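Lipid-transfer protein (Thermomonospora curvata, PDB 6OK1) is probably a lipid-transfer protein of the thiolase superfamily, with a thiolase-like fold. Local coordinates at residues Ser77-Gly82 against Val90-Met95. Residues are numbered along the deposited sequence; the frame is centred on the assembly and turned at random. Where two conformers were deposited one is given.
Sequences SRVGYG and VQQAAM
The side chain of Q92 leaves helix 86-98 with CG beside its own backbone N (chi1 -77°) and bends again at the next bond, which carries the amide across to strand 75-79. There S77 has turned OG between its backbone N and carbonyl carbon (chi1 67°), and the two groups meet in a short hydrogen bond: S77 OG donates to Q92 OE1 at 2.7 Å. The hydroxyl does not lie along a lone pair. It sits above the carbonyl plane, 41° out of it. S77 CB follows closely behind, 3.3 Å from Q92 OE1. Two residues further along the strand, V79 adds a nonpolar touch, its CG2 resting on Q92 CG at 3.8 Å, where the two side chains run at a slant to each other. The pair belongs to the N-terminal thiolase domain: 75-79 is the outermost strand at one end of the chain's mixed sheet, bonded through its backbone to strand 50-54, and helix 86-98 packs on a face of that sheet, with Q92 also touching V52. R78, between the two contact residues, points the other way and forms a salt bridge with E61. The site lies at the subunit interface. Q92 NE2 is hydrogen-bonded to OE1 of Q92 in the second subunit, so the two glutamines are joined directly, and with OE1 and NE2 both hydrogen-bonded the buried amide is probably held in one rotation. Backbone hydrogen bonds from R78 to that subunit join the two chains beside the glutamine pair.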
ATOM      1  N   SER A  77      -6.050   2.790   4.648  1.00 19.41           N
ATOM      2  CA  SER A  77      -5.537   2.878   3.287  1.00 18.12           C
ATOM      3  C   SER A  77      -4.057   3.205   3.343  1.00 18.45           C
ATOM      4  O   SER A  77      -3.531   3.655   4.372  1.00 20.45           O
ATOM      5  CB  SER A  77      -6.267   3.962   2.476  1.00 20.53           C
ATOM      6  OG  SER A  77      -5.966   5.253   3.011  1.00 20.95           O
ATOM      7  N   ARG A  78      -3.413   3.006   2.205  1.00 17.44           N
ATOM      8  CA  ARG A  78      -1.994   3.295   2.042  1.00 19.71           C
ATOM      9  C   ARG A  78      -1.786   4.110   0.781  1.00 20.60           C
ATOM     10  O   ARG A  78      -2.553   4.016  -0.178  1.00 20.25           O
ATOM     11  CB  ARG A  78      -1.140   2.045   1.915  1.00 22.31           C
ATOM     12  CG  ARG A  78      -1.356   1.028   3.007  1.00 21.96           C
ATOM     13  CD  ARG A  78      -0.928   1.503   4.355  1.00 21.99           C
ATOM     14  NE  ARG A  78      -1.013   0.391   5.293  1.00 24.24           N
ATOM     15  CZ  ARG A  78       0.003  -0.370   5.707  1.00 24.54           C
ATOM     16  NH1 ARG A  78       1.261  -0.150   5.312  1.00 22.82           N
ATOM     17  NH2 ARG A  78      -0.236  -1.343   6.590  1.00 26.02           N
ATOM     18  N   VAL A  79      -0.710   4.894   0.781  1.00 21.01           N
ATOM     19  CA  VAL A  79      -0.233   5.555  -0.424  1.00 19.21           C
ATOM     20  C   VAL A  79       1.221   5.158  -0.612  1.00 19.14           C
ATOM     21  O   VAL A  79       1.964   5.043   0.369  1.00 18.00           O
ATOM     22  CB  VAL A  79      -0.409   7.086  -0.325  1.00 20.18           C
ATOM     23  CG1 VAL A  79       0.143   7.757  -1.580  1.00 22.73           C
ATOM     24  CG2 VAL A  79      -1.904   7.440  -0.134  1.00 22.76           C
ATOM     25  N   GLY A  80       1.615   4.889  -1.854  1.00 17.46           N
ATOM     26  CA  GLY A  80       2.930   4.348  -2.149  1.00 18.47           C
ATOM     27  C   GLY A  80       3.961   5.406  -2.512  1.00 19.78           C
ATOM     28  O   GLY A  80       3.771   6.613  -2.336  1.00 18.96           O
ATOM     29  N   TYR A  81       5.094   4.909  -2.982  1.00 17.36           N
ATOM     30  CA  TYR A  81       6.204   5.699  -3.527  1.00 19.02           C
ATOM     31  C   TYR A  81       6.923   6.483  -2.430  1.00 22.79           C
ATOM     32  O   TYR A  81       7.328   7.631  -2.629  1.00 20.68           O
ATOM     33  CB  TYR A  81       5.727   6.615  -4.658  1.00 17.20           C
ATOM     34  CG  TYR A  81       4.988   5.848  -5.735  1.00 17.71           C
ATOM     35  CD1 TYR A  81       5.679   5.073  -6.652  1.00 20.09           C
ATOM     36  CD2 TYR A  81       3.592   5.839  -5.772  1.00 21.91           C
ATOM     37  CE1 TYR A  81       5.010   4.329  -7.623  1.00 20.17           C
ATOM     38  CE2 TYR A  81       2.915   5.099  -6.735  1.00 19.20           C
ATOM     39  CZ  TYR A  81       3.633   4.344  -7.651  1.00 20.09           C
ATOM     40  OH  TYR A  81       2.974   3.615  -8.613  1.00 20.12           O
ATOM     41  N   GLY A  82       7.136   5.829  -1.283  1.00 19.25           N
ATOM     42  CA  GLY A  82       7.936   6.405  -0.212  1.00 23.04           C
ATOM     43  C   GLY A  82       7.403   7.758   0.216  1.00 21.62           C
ATOM     44  O   GLY A  82       6.186   7.978   0.322  1.00 19.71           O
ATOM     45  N   VAL A  90      -2.727  12.626   4.065  1.00 23.14           N
ATOM     46  CA  VAL A  90      -3.673  13.616   4.547  1.00 21.23           C
ATOM     47  C   VAL A  90      -4.815  13.826   3.551  1.00 22.19           C
ATOM     48  O   VAL A  90      -5.960  14.030   3.965  1.00 23.01           O
ATOM     49  CB  VAL A  90      -2.940  14.926   4.863  1.00 23.77           C
ATOM     50  CG1 VAL A  90      -3.950  16.017   5.264  1.00 23.14           C
ATOM     51  CG2 VAL A  90      -1.937  14.706   5.991  1.00 24.01           C
ATOM     52  N   GLN A  91      -4.539  13.797   2.239  1.00 20.81           N
ATOM     53  CA  GLN A  91      -5.631  13.800   1.265  1.00 21.23           C
ATOM     54  C   GLN A  91      -6.597  12.655   1.529  1.00 21.00           C
ATOM     55  O   GLN A  91      -7.821  12.850   1.536  1.00 21.31           O
ATOM     56  CB  GLN A  91      -5.117  13.712  -0.168  1.00 22.07           C
ATOM     57  CG  GLN A  91      -6.246  13.939  -1.160  1.00 21.82           C
ATOM     58  CD  GLN A  91      -5.885  13.525  -2.542  1.00 20.03           C
ATOM     59  OE1 GLN A  91      -5.418  12.405  -2.752  1.00 23.65           O
ATOM     60  NE2 GLN A  91      -6.100  14.403  -3.508  1.00 25.03           N
ATOM     61  N   GLN A  92      -6.059  11.439   1.722  1.00 21.11           N
ATOM     62  CA  GLN A  92      -6.891  10.283   2.051  1.00 18.98           C
ATOM     63  C   GLN A  92      -7.815  10.577   3.218  1.00 23.35           C
ATOM     64  O   GLN A  92      -9.027  10.350   3.139  1.00 22.80           O
ATOM     65  CB  GLN A  92      -6.004   9.074   2.353  1.00 19.56           C
ATOM     66  CG  GLN A  92      -5.409   8.400   1.135  1.00 19.04           C
ATOM     67  CD  GLN A  92      -6.429   7.517   0.444  1.00 18.49           C
ATOM     68  OE1 GLN A  92      -7.160   6.774   1.107  1.00 21.67           O
ATOM     69  NE2 GLN A  92      -6.540   7.640  -0.852  1.00 20.40           N
ATOM     70  N   ALA A  93      -7.257  11.095   4.300  1.00 23.45           N
ATOM     71  CA  ALA A  93      -8.041  11.363   5.489  1.00 22.47           C
ATOM     72  C   ALA A  93      -9.104  12.417   5.215  1.00 20.72           C
ATOM     73  O   ALA A  93     -10.254  12.277   5.641  1.00 23.19           O
ATOM     74  CB  ALA A  93      -7.107  11.803   6.611  1.00 25.19           C
ATOM     75  N   ALA A  94      -8.725  13.482   4.514  1.00 23.71           N
ATOM     76  CA  ALA A  94      -9.683  14.538   4.180  1.00 23.38           C
ATOM     77  C   ALA A  94     -10.823  14.011   3.322  1.00 24.21           C
ATOM     78  O   ALA A  94     -11.976  14.410   3.496  1.00 24.33           O
ATOM     79  CB  ALA A  94      -8.967  15.680   3.459  1.00 23.96           C
ATOM     80  N   MET A  95     -10.508  13.144   2.365  1.00 21.75           N
ATOM     81  CA  MET A  95     -11.520  12.525   1.516  0.57 27.62           C
ATOM     82  C   MET A  95     -12.475  11.663   2.331  1.00 25.26           C
ATOM     83  O   MET A  95     -13.692  11.669   2.103  1.00 22.86           O
ATOM     84  CB  MET A  95     -10.799  11.695   0.454  0.57 25.99           C
ATOM     85  CG  MET A  95     -11.636  11.059  -0.617  0.57 29.79           C
ATOM     86  SD  MET A  95     -10.662   9.962  -1.688  0.57 26.13           S
ATOM     87  CE  MET A  95      -9.007  10.632  -1.511  0.57 76.85           C
TER